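Local coordinates for protein putative polyphosphate kinase 2 (Pseudomonas aeruginosa PAO1, PDB 3CZP) that uses inorganic polyphosphate as phosphate donor to convert AMP to ADP, and less efficiently GMP to GDP, working as a magnesium-dependent homodimer with two fused PPK2 domains, at residues L36-F42 and L233-T239; M141-E145 and R387-E391; Y18-V22 and R219-L223; I48-A54 and F152-L156; L115-V119 and R191-G196. One frame throughout, in Å; residues are numbered along the deposited sequence. Where two conformers were deposited one is given.

Contact 1: residues L36-F42 and L233-T239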
# COMPACT_ATOMS: atom_id res chain seq x y z
N LEU A 36 -13.21 14.18 14.95
CA LEU A 36 -11.93 13.60 14.63
C LEU A 36 -11.73 13.47 13.12
O LEU A 36 -10.64 13.75 12.61
CB LEU A 36 -11.80 12.21 15.31
CG LEU A 36 -10.49 11.42 15.01
CD1 LEU A 36 -9.20 11.97 15.74
CD2 LEU A 36 -10.66 9.96 15.35
N LYS A 37 -12.74 12.96 12.43
CA LYS A 37 -12.71 12.81 10.99
C LYS A 37 -12.63 14.18 10.37
O LYS A 37 -11.78 14.46 9.51
CB LYS A 37 -13.95 12.04 10.52
CG LYS A 37 -14.13 11.84 8.99
CD LYS A 37 -15.59 11.51 8.65
CE LYS A 37 -15.83 11.34 7.15
NZ LYS A 37 -17.11 10.60 6.96
N GLN A 38 -13.53 15.06 10.82
CA GLN A 38 -13.52 16.46 10.34
C GLN A 38 -12.17 17.16 10.50
O GLN A 38 -11.66 17.76 9.57
CB GLN A 38 -14.62 17.26 11.04
CG GLN A 38 -16.02 16.75 10.75
CD GLN A 38 -16.38 16.70 9.25
OE1 GLN A 38 -16.36 15.62 8.62
NE2 GLN A 38 -16.73 17.85 8.68
N GLN A 39 -11.59 17.10 11.68
CA GLN A 39 -10.28 17.75 11.89
C GLN A 39 -9.12 17.13 11.05
O GLN A 39 -8.25 17.83 10.57
CB GLN A 39 -9.91 17.70 13.36
CG GLN A 39 -10.71 18.59 14.21
CD GLN A 39 -10.21 18.71 15.62
OE1 GLN A 39 -9.09 18.29 15.92
NE2 GLN A 39 -11.05 19.29 16.51
N ALA A 40 -9.16 15.81 10.87
CA ALA A 40 -8.14 15.10 10.09
C ALA A 40 -6.72 15.47 10.51
O ALA A 40 -5.84 15.66 9.67
CB ALA A 40 -8.33 15.36 8.58
N ARG A 41 -6.49 15.54 11.81
CA ARG A 41 -5.27 16.10 12.32
C ARG A 41 -4.39 15.08 13.03
O ARG A 41 -3.21 15.28 13.14
CB ARG A 41 -5.64 17.35 13.19
CG ARG A 41 -4.56 17.96 13.95
CD ARG A 41 -5.10 19.21 14.59
NE ARG A 41 -6.12 18.96 15.60
CZ ARG A 41 -5.91 19.05 16.91
NH1 ARG A 41 -4.70 19.38 17.38
NH2 ARG A 41 -6.91 18.83 17.77
N PHE A 42 -4.98 13.94 13.45
CA PHE A 42 -4.23 12.98 14.16
C PHE A 42 -4.98 11.64 14.15
O PHE A 42 -6.20 11.60 13.99
CB PHE A 42 -3.92 13.44 15.62
CG PHE A 42 -5.15 13.66 16.47
CD1 PHE A 42 -5.72 12.61 17.18
CD2 PHE A 42 -5.73 14.92 16.57
CE1 PHE A 42 -6.88 12.80 18.00
CE2 PHE A 42 -6.91 15.10 17.37
CZ PHE A 42 -7.49 14.01 18.06
N LEU A 233 -10.30 11.46 23.87
CA LEU A 233 -10.58 12.02 22.58
C LEU A 233 -11.10 13.45 22.63
O LEU A 233 -10.61 14.30 21.88
CB LEU A 233 -11.54 11.08 21.84
CG LEU A 233 -11.72 11.25 20.34
CD1 LEU A 233 -10.43 11.30 19.53
CD2 LEU A 233 -12.66 10.16 19.82
N GLN A 234 -12.01 13.76 23.56
CA GLN A 234 -12.50 15.14 23.72
C GLN A 234 -11.32 16.09 24.04
O GLN A 234 -11.20 17.13 23.43
CB GLN A 234 -13.61 15.20 24.78
CG GLN A 234 -14.92 14.51 24.33
CD GLN A 234 -16.06 14.73 25.30
OE1 GLN A 234 -15.85 14.82 26.51
NE2 GLN A 234 -17.27 14.80 24.78
N ALA A 235 -10.43 15.69 24.96
CA ALA A 235 -9.26 16.50 25.35
C ALA A 235 -8.37 16.79 24.17
O ALA A 235 -7.95 17.94 23.96
CB ALA A 235 -8.44 15.79 26.44
N ALA A 236 -8.06 15.73 23.42
CA ALA A 236 -7.19 15.83 22.27
C ALA A 236 -7.84 16.68 21.20
O ALA A 236 -7.17 17.46 20.60
CB ALA A 236 -6.83 14.42 21.73
N LEU A 237 -9.15 16.52 20.97
CA LEU A 237 -9.82 17.30 19.93
C LEU A 237 -9.79 18.75 20.26
O LEU A 237 -9.86 19.51 19.34
CB LEU A 237 -11.27 16.93 19.69
CG LEU A 237 -11.45 15.47 19.18
CD1 LEU A 237 -12.88 15.02 19.39
CD2 LEU A 237 -11.05 15.34 17.69
N ALA A 238 -9.74 19.12 21.55
CA ALA A 238 -9.71 20.57 21.99
C ALA A 238 -8.40 21.31 21.84
O ALA A 238 -8.38 22.55 21.79
CB ALA A 238 -10.17 20.67 23.46
N THR A 239 -7.27 20.61 21.86
CA THR A 239 -5.95 21.26 21.92
C THR A 239 -5.71 22.07 20.65
O THR A 239 -5.97 21.56 19.55
CB THR A 239 -4.85 20.20 21.98
OG1 THR A 239 -5.05 19.28 20.88
CG2 THR A 239 -4.93 19.43 23.33
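A helix-end contact, part apolar and part hydrogen-bonded, joins Leu-36, Gln-39, Arg-41 and Phe-42 to Leu-233, Ala-236, Leu-237 and Thr-239 where the C-terminal ends of helices 15-39 and 218-238 come together. The setting is the first PPK2 domain, an alpha/beta unit of the P-loop kinase type. On the apolar side Leu-237 CD2 fits between the backbone of Leu-36, at 3.6 Å from its CA, and the ring of Phe-42, at 3.8 Å from CZ. Phe-42 reaches across because CG stands between its own backbone N and carbonyl carbon (chi1 62°). Its CZ also lies 3.8 Å from Ala-236 CB, while Leu-233 CD1 comes to the ring edge and, 4.0 Å away, touches Leu-36 CD1. Leu-148 and Val-44, at the starts of their strands, adjoin this cluster, which links the helix ends to the sheet.

Gln-39, in the last helical turn, and Arg-41, beyond Ala-40 with its positive phi, form the polar side. Gln-39 NE2 donates to Leu-237 O at 3.1 Å in a nearly straight bond (N-H...O 170°), and the same nitrogen bonds Glu-35. The other end of the amide is held as well: Arg-41 grips Gln-39 OE1 side-on, through NE and NH2, with the oxygen in the guanidinium plane. This fixes the direction of the amide N-H. Across the contact, Ala-236 O, which also accepts from Thr-239 OG1 at 2.8 Å, takes a weak, bent bond (134°) from Arg-41 NH2 at 3.2 Å.

Contact 2: residues M141-E145 and R387-E391; sequences MLCDE and RAYGE. With EDO (1,2-ethanediol), chain G.
The guanidinium of Arg-387 has Asp-144 CB over one face, 3.5 Å above its plane and offset to one side, and carboxylate oxygens of Glu-145 and Glu-391 at its edge. Its NH1 and NH2 both converge end-on on Glu-145 OE2. Arg-387 NH2 meets Glu-145 OE2 at 2.9 Å from above the carboxylate plane; Arg-387 NH1 reaches the same OE2 at 3.2 Å on its anti lone pair. The two planes are 60° apart. These bonds span an interdomain seam within one chain, from the end region of helix 125-144 in the first PPK2 domain to helix 382-402 in the second. Glu-391, from Arg-387's own helix, holds Arg-387 NH1 through the syn lone pair of OE2 at 3.0 Å. Arg-370 and Asp-384 extend the salt-bridge network, pairing with Glu-145 and Arg-387 respectively.

With CG between backbone N and carbonyl carbon (chi1 64°) and the chain extended from CG to NE, Arg-387 reaches the first domain. Asp-144 slides past it in the opposite direction; Asp-144 OD2 meets Arg-387 CD at 3.6 Å, well out of the guanidinium plane. One water donates to both Asp-144 OD2 and Glu-391 OE2, bridging two acceptors that stand 4.3 Å apart. Selenomethionine Met-141, in one of two conformers, lays CG against Glu-391 OE2.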
# COMPACT_ATOMS: atom_id res chain seq x y z
N MSE A 141 7.46 8.06 19.70
CA MSE A 141 7.60 8.73 18.41
C MSE A 141 6.22 8.96 17.79
O MSE A 141 5.95 9.99 17.22
CB MSE A 141 8.50 7.88 17.51
CG MSE A 141 8.54 8.30 16.05
SE MSE A 141 9.72 7.18 14.98
CE MSE A 141 9.05 5.44 15.54
N LEU A 142 5.37 7.96 17.90
CA LEU A 142 4.02 8.07 17.38
C LEU A 142 3.27 9.15 18.03
O LEU A 142 2.56 9.89 17.33
CB LEU A 142 3.23 6.81 17.59
CG LEU A 142 3.71 5.61 16.82
CD1 LEU A 142 2.75 4.44 17.09
CD2 LEU A 142 3.83 5.93 15.32
N CYS A 143 3.38 9.24 19.35
CA CYS A 143 2.74 10.30 20.13
C CYS A 143 3.38 11.65 19.90
O CYS A 143 2.68 12.65 19.83
CB CYS A 143 2.72 9.98 21.63
SG CYS A 143 1.71 8.56 22.00
N ASP A 144 4.70 11.67 19.76
CA ASP A 144 5.42 12.92 19.34
C ASP A 144 4.95 13.43 17.97
O ASP A 144 4.87 14.60 17.73
CB ASP A 144 6.93 12.67 19.27
CG ASP A 144 7.63 12.72 20.61
OD1 ASP A 144 7.07 13.29 21.59
OD2 ASP A 144 8.76 12.18 20.73
N GLU A 145 4.67 12.51 17.06
CA GLU A 145 4.08 12.81 15.74
C GLU A 145 2.58 13.21 15.74
O GLU A 145 2.07 13.74 14.76
CB GLU A 145 4.29 11.57 14.83
CG GLU A 145 5.75 11.35 14.42
CD GLU A 145 6.24 12.30 13.32
OE1 GLU A 145 5.54 12.46 12.28
OE2 GLU A 145 7.33 12.91 13.48
N ARG A 387 14.64 15.42 17.73
CA ARG A 387 14.25 14.05 18.09
C ARG A 387 14.46 13.06 16.96
O ARG A 387 14.51 11.87 17.20
CB ARG A 387 12.82 14.00 18.62
CG ARG A 387 11.71 14.39 17.66
CD ARG A 387 10.33 14.33 18.29
NE ARG A 387 9.36 14.88 17.35
CZ ARG A 387 8.71 14.20 16.40
NH1 ARG A 387 8.90 12.91 16.23
NH2 ARG A 387 7.88 14.85 15.60
N ALA A 388 14.60 13.55 15.73
CA ALA A 388 14.78 12.69 14.53
C ALA A 388 16.06 11.83 14.51
O ALA A 388 16.03 10.71 13.99
CB ALA A 388 14.69 13.50 13.24
N TYR A 389 17.14 12.36 15.07
CA TYR A 389 18.41 11.63 15.10
C TYR A 389 18.26 10.30 15.82
O TYR A 389 18.65 9.25 15.30
CB TYR A 389 19.49 12.48 15.78
CG TYR A 389 19.74 13.81 15.11
CD1 TYR A 389 20.34 13.88 13.86
CD2 TYR A 389 19.36 15.00 15.72
CE1 TYR A 389 20.57 15.10 13.24
CE2 TYR A 389 19.59 16.22 15.12
CZ TYR A 389 20.19 16.27 13.88
OH TYR A 389 20.41 17.48 13.27
N GLY A 390 17.69 10.35 17.02
CA GLY A 390 17.47 9.12 17.83
C GLY A 390 16.49 8.18 17.20
O GLY A 390 16.68 6.97 17.20
N GLU A 391 15.40 8.74 16.73
CA GLU A 391 14.43 8.01 15.87
C GLU A 391 15.08 7.30 14.67
O GLU A 391 14.77 6.14 14.37
CB GLU A 391 13.35 9.00 15.41
CG GLU A 391 12.44 9.37 16.52
CD GLU A 391 11.46 10.46 16.23
OE1 GLU A 391 11.51 11.09 15.15
OE2 GLU A 391 10.59 10.62 17.11
C1 EDO G . 5.39 12.38 23.73
O1 EDO G . 4.46 13.44 23.41
C2 EDO G . 6.49 12.88 24.69
O2 EDO G . 7.83 12.78 24.16
O HOH W 1 10.56 10.24 19.79
O HOH W 2 9.28 10.76 13.31

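Contact 3: residues Y18-V22 and R219-L223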
# COMPACT_ATOMS: atom_id res chain seq x y z
N TYR A 18 -25.97 1.70 34.11
CA TYR A 18 -25.26 1.40 32.88
C TYR A 18 -26.06 1.85 31.63
O TYR A 18 -25.52 2.54 30.77
CB TYR A 18 -25.02 -0.12 32.77
CG TYR A 18 -24.44 -0.63 31.45
CD1 TYR A 18 -23.07 -0.47 31.14
CD2 TYR A 18 -25.25 -1.29 30.54
CE1 TYR A 18 -22.53 -0.99 29.94
CE2 TYR A 18 -24.74 -1.78 29.32
CZ TYR A 18 -23.39 -1.66 29.05
OH TYR A 18 -22.90 -2.14 27.86
N GLU A 19 -27.30 1.41 31.53
CA GLU A 19 -28.08 1.69 30.36
C GLU A 19 -28.27 3.19 30.17
O GLU A 19 -28.18 3.68 29.04
CB GLU A 19 -29.42 0.98 30.42
CG GLU A 19 -29.27 -0.53 30.26
CD GLU A 19 -30.60 -1.26 30.35
OE1 GLU A 19 -31.65 -0.65 30.72
OE2 GLU A 19 -30.58 -2.49 30.06
N LYS A 20 -28.61 3.90 31.27
CA LYS A 20 -28.69 5.36 31.24
C LYS A 20 -27.37 6.04 30.72
O LYS A 20 -27.38 6.91 29.85
CB LYS A 20 -29.02 5.88 32.62
CG LYS A 20 -29.01 7.37 32.73
CD LYS A 20 -29.65 7.91 33.96
CE LYS A 20 -29.02 9.26 34.31
NZ LYS A 20 -29.67 9.90 35.47
N ALA A 21 -26.26 5.63 31.29
CA ALA A 21 -24.96 6.20 30.91
C ALA A 21 -24.60 5.93 29.43
O ALA A 21 -24.10 6.81 28.69
CB ALA A 21 -23.90 5.69 31.86
N VAL A 22 -24.87 4.70 28.99
CA VAL A 22 -24.59 4.32 27.61
C VAL A 22 -25.32 5.16 26.57
O VAL A 22 -24.77 5.39 25.53
CB VAL A 22 -24.89 2.82 27.37
CG1 VAL A 22 -24.86 2.47 25.90
CG2 VAL A 22 -23.92 2.03 28.11
N ARG A 219 -20.69 -4.87 32.26
CA ARG A 219 -21.14 -3.47 32.33
C ARG A 219 -20.04 -2.51 32.77
O ARG A 219 -19.77 -1.52 32.12
CB ARG A 219 -22.34 -3.34 33.26
CG ARG A 219 -23.54 -4.03 32.71
CD ARG A 219 -24.73 -3.83 33.50
NE ARG A 219 -25.69 -4.80 33.03
CZ ARG A 219 -26.03 -5.93 33.67
NH1 ARG A 219 -26.94 -6.72 33.10
NH2 ARG A 219 -25.51 -6.25 34.85
N TYR A 220 -19.39 -2.81 33.87
CA TYR A 220 -18.28 -1.96 34.30
C TYR A 220 -17.13 -1.85 33.26
O TYR A 220 -16.59 -0.77 33.06
CB TYR A 220 -17.68 -2.52 35.58
CG TYR A 220 -16.41 -1.84 35.98
CD1 TYR A 220 -16.43 -0.64 36.66
CD2 TYR A 220 -15.19 -2.40 35.66
CE1 TYR A 220 -15.27 -0.01 37.02
CE2 TYR A 220 -14.01 -1.76 36.00
CZ TYR A 220 -14.06 -0.58 36.73
OH TYR A 220 -12.88 0.06 37.05
N ARG A 221 -16.73 -2.97 32.68
CA ARG A 221 -15.58 -2.99 31.80
C ARG A 221 -15.83 -2.18 30.51
O ARG A 221 -14.97 -1.41 30.09
CB ARG A 221 -15.13 -4.44 31.50
CG ARG A 221 -15.95 -5.18 30.46
CD ARG A 221 -15.54 -6.66 30.41
NE ARG A 221 -16.37 -7.40 29.49
CZ ARG A 221 -16.57 -8.73 29.51
NH1 ARG A 221 -16.01 -9.50 30.43
NH2 ARG A 221 -17.32 -9.30 28.57
N ALA A 222 -17.02 -2.33 29.90
CA ALA A 222 -17.33 -1.61 28.67
C ALA A 222 -17.50 -0.14 28.88
O ALA A 222 -16.98 0.65 28.12
CB ALA A 222 -18.58 -2.14 27.99
N LEU A 223 -18.30 0.22 29.88
CA LEU A 223 -18.50 1.60 30.22
C LEU A 223 -17.21 2.31 30.61
O LEU A 223 -17.04 3.48 30.28
CB LEU A 223 -19.53 1.74 31.35
CG LEU A 223 -20.27 3.08 31.46
CD1 LEU A 223 -20.94 3.49 30.19
CD2 LEU A 223 -21.30 3.05 32.60
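Tyr-18 crosses the Arg-219 side chain at about a right angle and is in touch with that residue from CB to CE1. Its CB lies 3.8 Å from Arg-219 CD. At the base of the ring, Tyr-18 CG meets Arg-219 CG at 3.7 Å, and CD1 sits 3.6 Å from Arg-219 CB. Further out, Tyr-18 CE1 comes 3.6 Å from the carbonyl oxygen of Arg-219, and the hydroxyl OH ends near Ala-222 CB, a loose approach of 4.3 Å. With CG anti to its own backbone nitrogen (chi1 173°), the ring is carried into the gap between the helices and takes contacts on both faces. Over one face stands Arg-219 CG in a CH-pi contact, 14° off the ring normal. The opposite face is covered by Val-22 CG2 from the next turn of the same helix. Leu-223 CB approaches the ring edge.

The two segments belong to helices 15-39 and 218-238, the first and last long helices of the first PPK2 domain. They run side by side in nearly the same direction, 14° apart, on one flank of its alpha/beta sandwich. An axis separation of 10.9 Å is wide, and large side chains span it. The methylenes of Arg-219 serve as an apolar lid for the ring, while its guanidinium plane is turned steeply against that of the tyrosine. One turn on, Leu-223 packs on Ala-21 and Val-22: both its methyls touch Ala-21 CB, and Leu-223 CD1 meets Val-22 CG2 at 3.9 Å. Leu-62 and Trp-66 of helix 56-66 also touch Tyr-18, which brings a third helix to this packing.

Contact 4: residues I48-A54 and F152-L156; sequences INGIEGA and FWFHL
Ile-48 and Phe-154 lean over the same face of two adjacent parallel strands, Ile-48 CD1 meeting the edge of the phenyl ring 4.0 Å from Phe-154 CE2. Phe-152 stands on that face too, its CD2 4.3 Å from Ile-48 CD1. On the other face Trp-153 lies flat over Gly-50, whose CA sits 3.9 Å from the centroid of the six-membered ring and 14° off its normal, a CH-pi contact. Gly-50 has backbone angles (127°/-157°) that glycine alone adopts readily.

The strands pair through Asn-49 N to Phe-152 O at 3.0 Å, Phe-154 N to Asn-49 O at 2.9 Å and Ile-51 N to Phe-154 O at 2.8 Å. Beyond Gly-50 the chain enters a type II turn, Ile-51 to Ala-54. The sequence from Gly-50 to Lys-56, GIEGAGK, resembles the P-loop (Walker A) motif GxxxxGK, with glycine in place of the usual Ser/Thr; this domain seems catalytically inactive. Gly-50 O accepts from Lys-56. Ala-54 CB returns to the second strand, 3.7 Å from Phe-154 CB, and Leu-156 packs against the turn.

Strands 44-50 and 148-155 are neighbours in a five-stranded parallel sheet, between 103-107 and 210-214. Helix 56-66 covers the Ile-48 and Phe-154 face, and helix 186-203 the Trp-153 face.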
# COMPACT_ATOMS: atom_id res chain seq x y z
N ILE A 48 -5.27 -3.46 22.74
CA ILE A 48 -6.16 -4.34 23.49
C ILE A 48 -5.33 -5.52 23.91
O ILE A 48 -4.79 -6.20 23.05
CB ILE A 48 -7.43 -4.79 22.63
CG1 ILE A 48 -8.21 -3.56 22.15
CG2 ILE A 48 -8.29 -5.79 23.38
CD1 ILE A 48 -8.84 -2.69 23.26
N ASN A 49 -5.21 -5.70 25.22
CA ASN A 49 -4.35 -6.68 25.84
C ASN A 49 -4.93 -7.16 27.18
O ASN A 49 -5.92 -6.61 27.64
CB ASN A 49 -3.01 -6.01 26.12
CG ASN A 49 -2.18 -5.73 24.83
OD1 ASN A 49 -2.10 -4.58 24.39
ND2 ASN A 49 -1.55 -6.78 24.26
N GLY A 50 -4.33 -8.21 27.75
CA GLY A 50 -4.74 -8.73 29.02
C GLY A 50 -5.06 -10.21 29.11
O GLY A 50 -4.60 -11.01 28.31
N ILE A 51 -5.86 -10.54 30.10
CA ILE A 51 -6.10 -11.95 30.45
C ILE A 51 -7.19 -12.49 29.53
O ILE A 51 -8.14 -11.77 29.19
CB ILE A 51 -6.51 -12.10 31.96
CG1 ILE A 51 -5.45 -11.48 32.85
CG2 ILE A 51 -6.72 -13.57 32.34
CD1 ILE A 51 -4.02 -12.09 32.63
N GLU A 52 -6.97 -13.73 29.07
CA GLU A 52 -7.94 -14.55 28.36
C GLU A 52 -9.23 -14.58 29.18
O GLU A 52 -9.20 -14.92 30.38
CB GLU A 52 -7.37 -15.97 28.24
CG GLU A 52 -8.31 -17.07 27.77
CD GLU A 52 -8.16 -17.40 26.30
OE1 GLU A 52 -8.04 -16.46 25.48
OE2 GLU A 52 -8.16 -18.64 25.98
N GLY A 53 -10.34 -14.21 28.55
CA GLY A 53 -11.64 -14.30 29.22
C GLY A 53 -12.07 -13.03 29.94
O GLY A 53 -13.12 -13.01 30.60
N ALA A 54 -11.27 -11.96 29.79
CA ALA A 54 -11.49 -10.71 30.48
C ALA A 54 -12.29 -9.71 29.66
O ALA A 54 -12.43 -8.55 30.06
CB ALA A 54 -10.15 -10.11 30.93
N PHE A 152 -5.21 -0.64 26.80
CA PHE A 152 -6.10 -1.21 27.77
C PHE A 152 -5.65 -2.60 28.07
O PHE A 152 -5.47 -3.44 27.16
CB PHE A 152 -7.57 -1.19 27.30
CG PHE A 152 -8.14 0.15 27.14
CD1 PHE A 152 -8.60 0.88 28.23
CD2 PHE A 152 -8.29 0.71 25.87
CE1 PHE A 152 -9.15 2.15 28.04
CE2 PHE A 152 -8.88 1.95 25.68
CZ PHE A 152 -9.28 2.67 26.73
N TRP A 153 -5.50 -2.85 29.36
CA TRP A 153 -5.26 -4.16 29.90
C TRP A 153 -6.50 -4.64 30.65
O TRP A 153 -6.83 -4.16 31.72
CB TRP A 153 -4.04 -4.12 30.84
CG TRP A 153 -3.77 -5.45 31.54
CD1 TRP A 153 -4.46 -5.99 32.55
CD2 TRP A 153 -2.72 -6.37 31.23
NE1 TRP A 153 -3.94 -7.22 32.89
CE2 TRP A 153 -2.86 -7.46 32.10
CE3 TRP A 153 -1.69 -6.38 30.30
CZ2 TRP A 153 -1.97 -8.51 32.10
CZ3 TRP A 153 -0.82 -7.46 30.30
CH2 TRP A 153 -0.96 -8.48 31.17
N PHE A 154 -7.18 -5.61 30.05
CA PHE A 154 -8.35 -6.27 30.60
C PHE A 154 -7.91 -7.34 31.59
O PHE A 154 -7.18 -8.28 31.21
CB PHE A 154 -9.16 -6.90 29.47
CG PHE A 154 -9.83 -5.88 28.58
CD1 PHE A 154 -11.17 -5.56 28.73
CD2 PHE A 154 -9.09 -5.16 27.64
CE1 PHE A 154 -11.76 -4.57 27.96
CE2 PHE A 154 -9.70 -4.19 26.83
CZ PHE A 154 -11.01 -3.90 26.99
N HIS A 155 -8.32 -7.19 32.85
CA HIS A 155 -7.80 -8.01 33.91
C HIS A 155 -8.82 -8.96 34.53
O HIS A 155 -9.97 -8.60 34.71
CB HIS A 155 -7.28 -7.14 35.05
CG HIS A 155 -6.42 -7.89 36.00
ND1 HIS A 155 -5.29 -8.57 35.59
CD2 HIS A 155 -6.55 -8.12 37.32
CE1 HIS A 155 -4.74 -9.15 36.64
NE2 HIS A 155 -5.49 -8.90 37.70
N LEU A 156 -8.34 -10.14 34.94
CA LEU A 156 -9.03 -10.97 35.90
C LEU A 156 -7.99 -11.45 36.87
O LEU A 156 -6.82 -11.60 36.52
CB LEU A 156 -9.71 -12.19 35.25
CG LEU A 156 -10.85 -12.03 34.23
CD1 LEU A 156 -11.15 -13.41 33.58
CD2 LEU A 156 -12.09 -11.39 34.87

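Contact 5: residues L115-V119 and R191-G196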
# COMPACT_ATOMS: atom_id res chain seq x y z
N LEU A 115 5.06 -10.81 25.37
CA LEU A 115 4.58 -11.56 26.53
C LEU A 115 4.45 -13.01 26.19
O LEU A 115 4.88 -13.87 26.94
CB LEU A 115 3.22 -11.01 27.02
CG LEU A 115 3.36 -9.66 27.70
CD1 LEU A 115 1.97 -9.05 27.93
CD2 LEU A 115 4.12 -9.80 29.04
N TYR A 116 3.85 -13.31 25.04
CA TYR A 116 3.75 -14.72 24.63
C TYR A 116 5.14 -15.35 24.49
O TYR A 116 5.39 -16.45 24.99
CB TYR A 116 2.93 -14.81 23.35
CG TYR A 116 2.97 -16.17 22.68
CD1 TYR A 116 2.19 -17.24 23.15
CD2 TYR A 116 3.84 -16.40 21.59
CE1 TYR A 116 2.25 -18.50 22.52
CE2 TYR A 116 3.91 -17.66 20.96
CZ TYR A 116 3.12 -18.70 21.43
OH TYR A 116 3.18 -19.91 20.78
N ALA A 117 6.05 -14.62 23.86
CA ALA A 117 7.39 -15.11 23.58
C ALA A 117 8.15 -15.48 24.89
O ALA A 117 8.75 -16.59 25.04
CB ALA A 117 8.18 -14.07 22.70
N ARG A 118 7.98 -14.63 25.89
CA ARG A 118 8.65 -14.80 27.20
C ARG A 118 7.99 -15.89 28.01
O ARG A 118 8.67 -16.80 28.50
CB ARG A 118 8.69 -13.47 27.92
CG ARG A 118 9.55 -13.38 29.13
CD ARG A 118 10.95 -13.61 28.76
NE ARG A 118 11.81 -13.72 29.89
CZ ARG A 118 12.30 -14.86 30.36
NH1 ARG A 118 11.95 -16.04 29.83
NH2 ARG A 118 13.13 -14.81 31.40
N VAL A 119 6.66 -15.86 28.10
CA VAL A 119 5.92 -16.84 28.88
C VAL A 119 6.18 -18.25 28.35
O VAL A 119 6.32 -19.18 29.11
CB VAL A 119 4.40 -16.55 28.92
CG1 VAL A 119 3.62 -17.76 29.49
CG2 VAL A 119 4.11 -15.23 29.74
N ARG A 191 2.82 -16.41 35.31
CA ARG A 191 3.95 -15.83 34.58
C ARG A 191 3.54 -14.69 33.72
O ARG A 191 4.26 -13.71 33.63
CB ARG A 191 4.70 -16.89 33.76
CG ARG A 191 5.26 -17.98 34.64
CD ARG A 191 5.97 -19.04 33.82
NE ARG A 191 7.09 -18.43 33.12
CZ ARG A 191 7.60 -18.85 31.97
NH1 ARG A 191 8.65 -18.21 31.41
NH2 ARG A 191 7.05 -19.91 31.37
N PHE A 192 2.37 -14.81 33.09
CA PHE A 192 1.83 -13.75 32.29
C PHE A 192 1.69 -12.43 33.07
O PHE A 192 2.02 -11.33 32.55
CB PHE A 192 0.46 -14.16 31.79
CG PHE A 192 0.01 -13.36 30.62
CD1 PHE A 192 0.48 -13.66 29.35
CD2 PHE A 192 -0.87 -12.27 30.79
CE1 PHE A 192 0.06 -12.93 28.27
CE2 PHE A 192 -1.30 -11.54 29.73
CZ PHE A 192 -0.84 -11.87 28.45
N VAL A 193 1.18 -12.54 34.29
CA VAL A 193 0.94 -11.36 35.10
C VAL A 193 2.25 -10.85 35.68
O VAL A 193 2.38 -9.65 35.88
CB VAL A 193 -0.15 -11.54 36.19
CG1 VAL A 193 -1.59 -11.62 35.55
CG2 VAL A 193 0.17 -12.69 37.13
N HIS A 194 3.20 -11.73 35.97
CA HIS A 194 4.56 -11.33 36.41
C HIS A 194 5.27 -10.48 35.37
O HIS A 194 5.74 -9.36 35.62
CB HIS A 194 5.38 -12.59 36.77
CG HIS A 194 6.85 -12.34 36.94
ND1 HIS A 194 7.39 -11.83 38.09
CD2 HIS A 194 7.89 -12.58 36.10
CE1 HIS A 194 8.71 -11.75 37.95
NE2 HIS A 194 9.03 -12.23 36.76
N TYR A 195 5.29 -10.97 34.14
CA TYR A 195 5.86 -10.19 33.05
C TYR A 195 4.99 -8.98 32.66
O TYR A 195 5.54 -7.91 32.34
CB TYR A 195 6.17 -11.08 31.84
CG TYR A 195 7.29 -12.03 32.12
CD1 TYR A 195 8.58 -11.55 32.42
CD2 TYR A 195 7.10 -13.42 32.09
CE1 TYR A 195 9.63 -12.43 32.71
CE2 TYR A 195 8.14 -14.28 32.38
CZ TYR A 195 9.38 -13.78 32.66
OH TYR A 195 10.39 -14.62 32.93
N GLY A 196 3.66 -9.14 32.67
CA GLY A 196 2.74 -8.02 32.43
C GLY A 196 3.03 -6.85 33.37
O GLY A 196 3.10 -5.68 32.95
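Leu-115, Arg-118 and Val-119 pack on Arg-191, Phe-192 and Tyr-195 across two helices inclined at 123°, their axes 9.7 Å apart at closest. Apolar contacts come first. Leu-115 CD2 lies 3.7 Å from Tyr-195 CB and as near the backbone N of Gly-196. Leu-115 CB meets Phe-192 CE1 at 3.9 Å, the two side chains at about a right angle. Val-119 CG2, anti to its own carbonyl carbon, is aimed at the helix backbone and reaches Phe-192 CA at 3.7 Å.

Aromatic contacts centre on Tyr-195. In Arg-118, chi1 (-169°) puts CG over the middle of the ring, 3.5 Å from the Tyr-195 centroid in a CH-pi contact, and the bend at chi2 (63°) carries the guanidinium toward the phenol OH. The opposite face carries His-194 CD2. The phenol OH, in turn, hangs 3.1 Å above the centre of the Arg-118 guanidinium plane, a stacked position at which the N-H bonds do not point.

Among charged groups, Arg-118 NH1 and Arg-191 NH1 stand 4.3 Å apart, like charges side by side. The Arg-191 guanidinium lies by the carbonyl end of helix 110-119, its precise placement doubtful.

Helix 110-119 thus rests on helix 186-203. Leu-128 of helix 125-144 flanks Arg-118 and Tyr-195, and Trp-153 of the central sheet touches Leu-115.

Four of the five contacts build the first PPK2 domain, which seems catalytically inactive; contact 2 joins it to the second. Contacts 1 and 3 lie at opposite ends of one helix pair, 15-39 and 218-238, their centres about 24 Å apart. Enclosed between these segments in the chain are contact 4, in the central parallel sheet, and contact 5, on the helices over one sheet face. Those two alternate along the chain and touch, Trp-153 and Ile-51 packing on Phe-192, with centres about 13 Å apart. Contact 3 meets contact 4 through Arg-221 and Ala-54. Contact 2 touches none of the others, its nearest atoms about 6 Å from contact 1.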